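Local structure of UDP-N-Acetylenolpyruvylglucosamine Reductase (Thermus caldophilus, 2GQT) at residues A[32-37]-A[137-142]; A[211-216]-A[252-257]; A[224-229]-A[234-239]. The protein reduces UDP-N-acetylenolpyruvylglucosamine to UDP-N-acetylmuramate with NADPH, using bound FAD, in the biosynthesis of cell-wall peptidoglycan. One frame throughout, in Å; residues are numbered along the deposited sequence.

Interaction 1 of 3, residues A[32-37]-A[137-142]; sequences EELKRA and GAFHVY. With CA (calcium ion), chain B.
Lys-35, which lies against Gly-137 across the contact, has its ammonium group held within its own helix: NZ of Lys-35 is 3.1 Å from OE2 of Glu-32, a salt bridge spanning three residues and met on the syn side of the carboxylate. The chain leading to that ammonium group runs past the turn before the strand, where CE of Lys-35 comes to 4.4 Å from O of Gly-137. No hydrogen bond joins the two segments, so the contact rests on van der Waals packing. CD2 of Leu-34 approaches the CE1 and CZ side of the Phe-139 ring, 4.1 Å from CE1. Leu-34 reaches it with CG anti to the backbone N (chi1 -172°), and the two side chains meet at a slant. Phe-134 of the adjoining strand 128-135 sets its ring edge-to-face with Phe-139 and also touches Leu-34 and Lys-35. At the far end of the strand, a calcium ion takes O of Val-141 at 2.3 Å and four waters. Leu-34 also rests on Val-28, and its side chain is about 8 Å from the FAD. The Leu-34 to Phe-139 contact, edged by Lys-35, joins helix 31-37, beside strand 22-28, to the antiparallel hairpin of strands 128-135 and 138-142 in the FAD-binding fold of MurB.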
loop_
_atom_site.group_PDB
_atom_site.type_symbol
_atom_site.label_atom_id
_atom_site.label_comp_id
_atom_site.label_asym_id
_atom_site.label_seq_id
_atom_site.Cartn_x
_atom_site.Cartn_y
_atom_site.Cartn_z
ATOM N N GLU A 32 16.396 15.950 -8.765
ATOM C CA GLU A 32 17.562 16.409 -8.003
ATOM C C GLU A 32 17.367 16.295 -6.492
ATOM O O GLU A 32 18.291 15.925 -5.769
ATOM C CB GLU A 32 17.965 17.836 -8.403
ATOM C CG GLU A 32 18.625 17.932 -9.776
ATOM C CD GLU A 32 19.830 17.012 -9.911
ATOM O OE1 GLU A 32 20.718 17.045 -9.029
ATOM O OE2 GLU A 32 19.885 16.249 -10.898
ATOM N N GLU A 33 16.160 16.597 -6.020
ATOM C CA GLU A 33 15.839 16.437 -4.607
ATOM C C GLU A 33 15.872 14.958 -4.206
ATOM O O GLU A 33 16.352 14.624 -3.129
ATOM C CB GLU A 33 14.490 17.084 -4.271
ATOM C CG GLU A 33 14.542 18.624 -4.231
ATOM C CD GLU A 33 13.181 19.275 -4.027
ATOM O OE1 GLU A 33 13.087 20.522 -4.103
ATOM O OE2 GLU A 33 12.194 18.552 -3.793
ATOM N N LEU A 34 15.390 14.078 -5.084
ATOM C CA LEU A 34 15.473 12.628 -4.836
ATOM C C LEU A 34 16.922 12.142 -4.733
ATOM O O LEU A 34 17.249 11.358 -3.841
ATOM C CB LEU A 34 14.722 11.829 -5.903
ATOM C CG LEU A 34 14.609 10.325 -5.615
ATOM C CD1 LEU A 34 13.930 10.056 -4.271
ATOM C CD2 LEU A 34 13.881 9.624 -6.736
ATOM N N LYS A 35 17.781 12.617 -5.637
ATOM C CA LYS A 35 19.206 12.258 -5.620
ATOM C C LYS A 35 19.854 12.642 -4.293
ATOM O O LYS A 35 20.648 11.875 -3.741
ATOM C CB LYS A 35 19.946 12.887 -6.806
ATOM C CG LYS A 35 19.652 12.193 -8.133
ATOM C CD LYS A 35 19.933 13.079 -9.336
ATOM C CE LYS A 35 21.322 12.863 -9.904
ATOM N NZ LYS A 35 21.486 13.638 -11.165
ATOM N N ARG A 36 19.479 13.809 -3.770
ATOM C CA ARG A 36 19.995 14.304 -2.496
ATOM C C ARG A 36 19.459 13.523 -1.289
ATOM O O ARG A 36 20.221 13.144 -0.398
ATOM C CB ARG A 36 19.713 15.806 -2.340
ATOM C CG ARG A 36 20.172 16.392 -1.016
ATOM C CD ARG A 36 19.542 17.741 -0.745
ATOM N NE ARG A 36 19.398 17.964 0.693
ATOM C CZ ARG A 36 18.591 18.864 1.248
ATOM N NH1 ARG A 36 17.827 19.649 0.494
ATOM N NH2 ARG A 36 18.543 18.975 2.567
ATOM N N ALA A 37 18.151 13.275 -1.268
ATOM C CA ALA A 37 17.521 12.562 -0.156
ATOM C C ALA A 37 18.093 11.153 0.031
ATOM O O ALA A 37 18.169 10.661 1.155
ATOM C CB ALA A 37 16.017 12.495 -0.363
ATOM N N GLY A 137 21.811 5.609 -7.404
ATOM C CA GLY A 137 21.997 6.989 -7.839
ATOM C C GLY A 137 21.492 7.360 -9.227
ATOM O O GLY A 137 21.749 8.468 -9.696
ATOM N N ALA A 138 20.763 6.459 -9.885
ATOM C CA ALA A 138 20.315 6.696 -11.262
ATOM C C ALA A 138 18.902 6.177 -11.524
ATOM O O ALA A 138 18.413 5.313 -10.815
ATOM C CB ALA A 138 21.292 6.081 -12.252
ATOM N N PHE A 139 18.251 6.717 -12.552
ATOM C CA PHE A 139 16.920 6.277 -12.970
ATOM C C PHE A 139 17.055 5.246 -14.069
ATOM O O PHE A 139 17.819 5.455 -15.015
ATOM C CB PHE A 139 16.120 7.463 -13.511
ATOM C CG PHE A 139 15.838 8.516 -12.487
ATOM C CD1 PHE A 139 14.678 8.469 -11.720
ATOM C CD2 PHE A 139 16.744 9.552 -12.279
ATOM C CE1 PHE A 139 14.418 9.444 -10.757
ATOM C CE2 PHE A 139 16.498 10.535 -11.327
ATOM C CZ PHE A 139 15.326 10.482 -10.569
ATOM N N HIS A 140 16.303 4.157 -13.957
ATOM C CA HIS A 140 16.333 3.090 -14.950
ATOM C C HIS A 140 14.905 2.689 -15.313
ATOM O O HIS A 140 14.010 2.745 -14.472
ATOM C CB HIS A 140 17.116 1.881 -14.417
ATOM C CG HIS A 140 18.531 2.207 -14.054
ATOM N ND1 HIS A 140 19.489 2.503 -15.000
ATOM C CD2 HIS A 140 19.140 2.330 -12.851
ATOM C CE1 HIS A 140 20.632 2.774 -14.394
ATOM N NE2 HIS A 140 20.449 2.671 -13.091
ATOM N N VAL A 141 14.683 2.284 -16.555
ATOM C CA VAL A 141 13.354 1.895 -16.989
ATOM C C VAL A 141 13.283 0.377 -17.138
ATOM O O VAL A 141 14.139 -0.240 -17.789
ATOM C CB VAL A 141 12.968 2.611 -18.306
ATOM C CG1 VAL A 141 11.655 2.090 -18.855
ATOM C CG2 VAL A 141 12.884 4.118 -18.086
ATOM N N TYR A 142 12.263 -0.209 -16.523
ATOM C CA TYR A 142 12.052 -1.650 -16.550
ATOM C C TYR A 142 10.686 -1.993 -17.107
ATOM O O TYR A 142 9.731 -1.242 -16.949
ATOM C CB TYR A 142 12.135 -2.213 -15.129
ATOM C CG TYR A 142 13.508 -2.089 -14.525
ATOM C CD1 TYR A 142 14.485 -3.046 -14.784
ATOM C CD2 TYR A 142 13.842 -1.003 -13.719
ATOM C CE1 TYR A 142 15.752 -2.931 -14.245
ATOM C CE2 TYR A 142 15.115 -0.880 -13.171
ATOM C CZ TYR A 142 16.072 -1.850 -13.443
ATOM O OH TYR A 142 17.342 -1.742 -12.911
HETATM CA CA CA B . 15.670 -1.225 -19.190
HETATM O O HOH W 1 13.970 -2.757 -19.852
HETATM O O HOH W 2 16.196 -3.155 -17.896
HETATM O O HOH W 3 17.229 -2.156 -20.738
HETATM O O HOH W 4 17.315 -0.458 -17.626
#

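Interaction 2 of 3, residues A[211-216]-A[252-257]; sequences RLIDER and RRVQEE
Arg-216 and Glu-257 bury the most surface here, and they meet through a backbone carbonyl as well as through water. NH1 of Arg-216 lies 3.0 Å from O of Glu-257, but the N-H...O angle is only 130°, so the direct hydrogen bond is weak. Two waters supplement it. One accepts from NH2 of Arg-216 and donates to that same carbonyl O of Glu-257, 3.1 Å away. The other accepts from NH1 of Arg-216 and donates to OE1 of Glu-257, bridging two atoms of opposite charge that lie 4.7 Å apart. A bend at chi2 (-48°) folds the arginine chain, and NE of Arg-216 forms a salt bridge with OE2 of Glu-215, 3.2 Å away, which helps to fix the guanidinium group. Deeper in, Val-254 carries the apolar half of the contact. Its CG1 sits 4.0 Å from CG1 of Ile-213, with CD1 of Ile-213 almost as near, and the two side chains cross at about a right angle. Both residues also touch Ile-228 of strand 226-228. Helices 209-215 and 244-257 are thus joined by a buried aliphatic pair beneath a hydrated, partly electrostatic outer edge, where the charges of Arg-216 and Glu-257 are linked through water and not by direct contact.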
loop_
_atom_site.group_PDB
_atom_site.type_symbol
_atom_site.label_atom_id
_atom_site.label_comp_id
_atom_site.label_asym_id
_atom_site.label_seq_id
_atom_site.Cartn_x
_atom_site.Cartn_y
_atom_site.Cartn_z
ATOM N N ARG A 211 -11.961 -15.955 7.552
ATOM C CA ARG A 211 -12.876 -17.032 7.922
ATOM C C ARG A 211 -12.326 -17.860 9.085
ATOM O O ARG A 211 -13.071 -18.190 10.014
ATOM C CB ARG A 211 -13.191 -17.923 6.715
ATOM C CG ARG A 211 -14.543 -18.615 6.790
ATOM C CD ARG A 211 -14.941 -19.245 5.461
ATOM N NE ARG A 211 -14.838 -18.299 4.354
ATOM C CZ ARG A 211 -14.054 -18.462 3.290
ATOM N NH1 ARG A 211 -13.305 -19.551 3.157
ATOM N NH2 ARG A 211 -14.030 -17.536 2.344
ATOM N N LEU A 212 -11.028 -18.177 9.047
ATOM C CA LEU A 212 -10.383 -18.925 10.134
ATOM C C LEU A 212 -10.478 -18.167 11.455
ATOM O O LEU A 212 -10.838 -18.740 12.479
ATOM C CB LEU A 212 -8.912 -19.247 9.828
ATOM C CG LEU A 212 -8.585 -20.379 8.841
ATOM C CD1 LEU A 212 -7.107 -20.324 8.464
ATOM C CD2 LEU A 212 -8.945 -21.763 9.389
ATOM N N ILE A 213 -10.163 -16.875 11.417
ATOM C CA ILE A 213 -10.203 -16.038 12.611
ATOM C C ILE A 213 -11.636 -15.953 13.147
ATOM O O ILE A 213 -11.853 -16.091 14.352
ATOM C CB ILE A 213 -9.583 -14.649 12.333
ATOM C CG1 ILE A 213 -8.069 -14.790 12.103
ATOM C CG2 ILE A 213 -9.856 -13.677 13.483
ATOM C CD1 ILE A 213 -7.406 -13.577 11.428
ATOM N N ASP A 214 -12.597 -15.757 12.245
ATOM C CA ASP A 214 -14.029 -15.768 12.582
ATOM C C ASP A 214 -14.457 -17.064 13.277
ATOM O O ASP A 214 -15.046 -17.013 14.362
ATOM C CB ASP A 214 -14.884 -15.523 11.326
ATOM C CG ASP A 214 -16.333 -15.125 11.645
ATOM O OD1 ASP A 214 -17.124 -15.004 10.686
ATOM O OD2 ASP A 214 -16.682 -14.921 12.828
ATOM N N GLU A 215 -14.150 -18.218 12.671
ATOM C CA GLU A 215 -14.554 -19.530 13.231
ATOM C C GLU A 215 -13.933 -19.779 14.596
ATOM O O GLU A 215 -14.509 -20.483 15.420
ATOM C CB GLU A 215 -14.227 -20.703 12.284
ATOM C CG GLU A 215 -14.833 -22.080 12.697
ATOM C CD GLU A 215 -14.061 -22.791 13.820
ATOM O OE1 GLU A 215 -14.696 -23.473 14.662
ATOM O OE2 GLU A 215 -12.823 -22.662 13.873
ATOM N N ARG A 216 -12.750 -19.214 14.824
ATOM C CA ARG A 216 -12.081 -19.338 16.112
ATOM C C ARG A 216 -12.627 -18.368 17.162
ATOM O O ARG A 216 -12.171 -18.367 18.301
ATOM C CB ARG A 216 -10.568 -19.166 15.964
ATOM C CG ARG A 216 -9.919 -20.194 15.054
ATOM C CD ARG A 216 -10.371 -21.617 15.375
ATOM N NE ARG A 216 -9.667 -22.590 14.551
ATOM C CZ ARG A 216 -8.416 -22.972 14.770
ATOM N NH1 ARG A 216 -7.738 -22.486 15.804
ATOM N NH2 ARG A 216 -7.844 -23.850 13.958
ATOM N N ARG A 252 0.012 -11.498 18.125
ATOM C CA ARG A 252 0.516 -12.678 18.818
ATOM C C ARG A 252 -0.620 -13.544 19.363
ATOM O O ARG A 252 -0.537 -14.772 19.342
ATOM C CB ARG A 252 1.479 -12.279 19.930
ATOM C CG ARG A 252 2.820 -11.778 19.425
ATOM C CD ARG A 252 3.857 -11.744 20.541
ATOM N NE ARG A 252 3.406 -10.950 21.681
ATOM C CZ ARG A 252 3.516 -9.626 21.774
ATOM N NH1 ARG A 252 4.067 -8.921 20.792
ATOM N NH2 ARG A 252 3.074 -9.005 22.855
ATOM N N ARG A 253 -1.688 -12.909 19.836
ATOM C CA ARG A 253 -2.843 -13.648 20.327
ATOM C C ARG A 253 -3.490 -14.477 19.222
ATOM O O ARG A 253 -3.864 -15.629 19.448
ATOM C CB ARG A 253 -3.853 -12.691 20.952
ATOM C CG ARG A 253 -3.367 -12.050 22.252
ATOM C CD ARG A 253 -3.715 -12.917 23.440
ATOM N NE ARG A 253 -5.135 -12.781 23.743
ATOM C CZ ARG A 253 -5.929 -13.788 24.070
ATOM N NH1 ARG A 253 -5.442 -15.027 24.116
ATOM N NH2 ARG A 253 -7.212 -13.553 24.328
ATOM N N VAL A 254 -3.590 -13.909 18.022
ATOM C CA VAL A 254 -4.115 -14.664 16.880
ATOM C C VAL A 254 -3.181 -15.823 16.537
ATOM O O VAL A 254 -3.635 -16.935 16.286
ATOM C CB VAL A 254 -4.359 -13.773 15.619
ATOM C CG1 VAL A 254 -4.767 -14.625 14.408
ATOM C CG2 VAL A 254 -5.413 -12.718 15.907
ATOM N N GLN A 255 -1.880 -15.548 16.542
ATOM C CA GLN A 255 -0.883 -16.544 16.175
ATOM C C GLN A 255 -0.759 -17.682 17.195
ATOM O O GLN A 255 -0.292 -18.772 16.856
ATOM C CB GLN A 255 0.458 -15.864 15.918
ATOM C CG GLN A 255 0.442 -14.992 14.662
ATOM C CD GLN A 255 1.739 -14.239 14.442
ATOM O OE1 GLN A 255 2.407 -13.843 15.390
ATOM N NE2 GLN A 255 2.088 -14.025 13.169
ATOM N N GLU A 256 -1.175 -17.444 18.441
ATOM C CA GLU A 256 -1.281 -18.533 19.431
ATOM C C GLU A 256 -2.322 -19.562 18.963
ATOM O O GLU A 256 -2.173 -20.759 19.226
ATOM C CB GLU A 256 -1.600 -17.990 20.840
ATOM C CG GLU A 256 -1.586 -19.043 21.953
ATOM C CD GLU A 256 -1.674 -18.445 23.344
ATOM O OE1 GLU A 256 -0.735 -17.718 23.751
ATOM O OE2 GLU A 256 -2.674 -18.723 24.038
ATOM N N GLU A 257 -3.342 -19.110 18.237
ATOM C CA GLU A 257 -4.458 -19.962 17.796
ATOM C C GLU A 257 -4.376 -20.492 16.373
ATOM O O GLU A 257 -4.923 -21.564 16.080
ATOM C CB GLU A 257 -5.777 -19.199 17.907
ATOM C CG GLU A 257 -6.114 -18.730 19.306
ATOM C CD GLU A 257 -6.088 -19.866 20.317
ATOM O OE1 GLU A 257 -6.812 -20.860 20.120
ATOM O OE2 GLU A 257 -5.347 -19.750 21.303
HETATM O O HOH W 5 -4.978 -23.930 14.150
HETATM O O HOH W 6 -8.907 -21.428 18.258
#

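Interaction 3 of 3, residues A[224-229]-A[234-239]; sequences GDAMIS and NFIVNL
Four backbone hydrogen bonds lace Asp-225, Met-227 and Ser-229 to Phe-235, Val-237 and Leu-239, forming the antiparallel beta hairpin of strands 226-228 and 236-238. Met-227 and Val-237 make the hydrogen-bonded pair: N of Val-237 reaches O of Met-227 at 2.8 Å, and N of Met-227 returns to O of Val-237 at 3.0 Å. Beyond the strand ends the ladder continues, with N of Leu-239 on O of Asp-225 at 2.8 Å and N of Ser-229 on O of Phe-235, also at 2.8 Å; both bonds are nearly straight (172° and 173°). Between the rungs, CA of Ile-236 makes a CA-H...O contact with O of Met-227.

The hairpin has two differently used faces. Ala-226, Ile-228 and Ile-236 lie on one of them, where the methyl CG2 of Ile-236 comes near CB of Ala-226, and both isoleucines lean on Leu-250 of helix 244-257. Met-227 and Val-237 occupy the other face, where Leu-239 crosses Met-227 obliquely, its CD1 4.0 Å from CB of Met-227. With CG1 of Val-237 anti to the carbonyl carbon (chi1 -60°), CG2 falls between the backbone N and that carbon, and this methyl comes to 3.5 Å from O of Met-227.

Polar side chains secure both ends. Asp-225 binds Arg-222 by a salt bridge and N of Gln-241 by a hydrogen bond, while OG of Ser-229 accepts from N of Glu-231 in the manner of an ST turn. Near this turn the Phe-235 side chain lies about 4 Å from that of Cys-199, the probable proton donor, and close to the FAD, placing one end of the hairpin beside the active site. There CB of Ser-229 rests 4.0 Å from CB of Phe-235.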
loop_
_atom_site.group_PDB
_atom_site.type_symbol
_atom_site.label_atom_id
_atom_site.label_comp_id
_atom_site.label_asym_id
_atom_site.label_seq_id
_atom_site.Cartn_x
_atom_site.Cartn_y
_atom_site.Cartn_z
ATOM N N GLY A 224 -6.017 -2.930 24.611
ATOM C CA GLY A 224 -6.059 -1.470 24.659
ATOM C C GLY A 224 -7.092 -0.930 23.688
ATOM O O GLY A 224 -8.275 -1.229 23.811
ATOM N N ASP A 225 -6.641 -0.149 22.707
ATOM C CA ASP A 225 -7.519 0.369 21.651
ATOM C C ASP A 225 -7.396 -0.398 20.316
ATOM O O ASP A 225 -7.982 0.005 19.309
ATOM C CB ASP A 225 -7.278 1.871 21.431
ATOM C CG ASP A 225 -8.042 2.760 22.417
ATOM O OD1 ASP A 225 -8.790 2.246 23.282
ATOM O OD2 ASP A 225 -7.888 3.996 22.320
ATOM N N ALA A 226 -6.622 -1.483 20.306
ATOM C CA ALA A 226 -6.522 -2.367 19.144
ATOM C C ALA A 226 -7.561 -3.480 19.272
ATOM O O ALA A 226 -7.688 -4.089 20.335
ATOM C CB ALA A 226 -5.124 -2.948 19.040
ATOM N N MET A 227 -8.323 -3.731 18.215
ATOM C CA MET A 227 -9.352 -4.764 18.288
ATOM C C MET A 227 -9.466 -5.509 16.976
ATOM O O MET A 227 -9.343 -4.901 15.918
ATOM C CB MET A 227 -10.711 -4.149 18.660
ATOM C CG MET A 227 -11.790 -5.187 18.943
ATOM S SD MET A 227 -13.382 -4.498 19.374
ATOM C CE MET A 227 -13.879 -3.855 17.790
ATOM N N ILE A 228 -9.684 -6.822 17.034
ATOM C CA ILE A 228 -10.071 -7.574 15.848
ATOM C C ILE A 228 -11.489 -7.142 15.475
ATOM O O ILE A 228 -12.423 -7.267 16.284
ATOM C CB ILE A 228 -9.986 -9.096 16.066
ATOM C CG1 ILE A 228 -8.555 -9.492 16.447
ATOM C CG2 ILE A 228 -10.430 -9.831 14.809
ATOM C CD1 ILE A 228 -8.336 -10.973 16.706
ATOM N N SER A 229 -11.631 -6.605 14.264
ATOM C CA SER A 229 -12.885 -6.037 13.807
ATOM C C SER A 229 -14.064 -6.985 13.991
ATOM O O SER A 229 -13.962 -8.186 13.738
ATOM C CB SER A 229 -12.765 -5.656 12.338
ATOM O OG SER A 229 -14.027 -5.305 11.811
ATOM N N ASN A 234 -10.102 -10.598 9.493
ATOM C CA ASN A 234 -8.745 -10.282 9.039
ATOM C C ASN A 234 -8.409 -8.789 9.098
ATOM O O ASN A 234 -7.456 -8.326 8.469
ATOM C CB ASN A 234 -8.482 -10.841 7.635
ATOM C CG ASN A 234 -7.000 -11.127 7.388
ATOM O OD1 ASN A 234 -6.196 -11.173 8.322
ATOM N ND2 ASN A 234 -6.634 -11.314 6.123
ATOM N N PHE A 235 -9.189 -8.027 9.859
ATOM C CA PHE A 235 -8.898 -6.617 10.072
ATOM C C PHE A 235 -8.707 -6.320 11.550
ATOM O O PHE A 235 -9.543 -6.678 12.387
ATOM C CB PHE A 235 -9.991 -5.733 9.473
ATOM C CG PHE A 235 -9.968 -5.688 7.972
ATOM C CD1 PHE A 235 -10.506 -6.729 7.221
ATOM C CD2 PHE A 235 -9.405 -4.607 7.304
ATOM C CE1 PHE A 235 -10.481 -6.698 5.833
ATOM C CE2 PHE A 235 -9.383 -4.565 5.908
ATOM C CZ PHE A 235 -9.923 -5.617 5.175
ATOM N N ILE A 236 -7.570 -5.709 11.869
ATOM C CA ILE A 236 -7.357 -5.142 13.188
ATOM C C ILE A 236 -7.577 -3.651 13.077
ATOM O O ILE A 236 -6.993 -2.964 12.218
ATOM C CB ILE A 236 -5.967 -5.475 13.760
ATOM C CG1 ILE A 236 -5.898 -6.975 14.064
ATOM C CG2 ILE A 236 -5.669 -4.626 15.010
ATOM C CD1 ILE A 236 -4.494 -7.524 14.295
ATOM N N VAL A 237 -8.441 -3.143 13.936
ATOM C CA VAL A 237 -8.797 -1.747 13.879
ATOM C C VAL A 237 -8.309 -0.971 15.108
ATOM O O VAL A 237 -8.133 -1.526 16.207
ATOM C CB VAL A 237 -10.317 -1.577 13.624
ATOM C CG1 VAL A 237 -10.717 -2.226 12.288
ATOM C CG2 VAL A 237 -11.124 -2.173 14.767
ATOM N N ASN A 238 -8.066 0.317 14.886
ATOM C CA ASN A 238 -7.608 1.250 15.899
ATOM C C ASN A 238 -8.809 2.056 16.380
ATOM O O ASN A 238 -9.355 2.865 15.634
ATOM C CB ASN A 238 -6.532 2.154 15.270
ATOM C CG ASN A 238 -5.930 3.166 16.241
ATOM O OD1 ASN A 238 -4.955 3.845 15.903
ATOM N ND2 ASN A 238 -6.501 3.286 17.433
ATOM N N LEU A 239 -9.228 1.813 17.620
ATOM C CA LEU A 239 -10.433 2.440 18.175
ATOM C C LEU A 239 -10.203 3.866 18.680
ATOM O O LEU A 239 -11.145 4.540 19.102
ATOM C CB LEU A 239 -11.035 1.568 19.280
ATOM C CG LEU A 239 -11.539 0.184 18.850
ATOM C CD1 LEU A 239 -11.947 -0.622 20.060
ATOM C CD2 LEU A 239 -12.707 0.270 17.879
#

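Overall arrangement
From the N terminus, interaction 1 comes first: it closes a loop of 99 residues by bringing strand 138-142 back to helix 31-37 in the FAD-binding part of the chain. Interaction 2 opens only later, in the C-terminal family region, and joins helix 209-215 to helix 244-257, closing a loop of 35 residues. The hairpin of interaction 3 is nested inside that loop, and its second strand leads on to helix 244-257. These two contacts share a core, with CD1 of Ile-228 packed 3.5 Å from CG2 of Val-254. Interaction 1 stands across the chain's centre from both, its own centre about 43 Å from that of interaction 2 and about 38 Å from that of interaction 3.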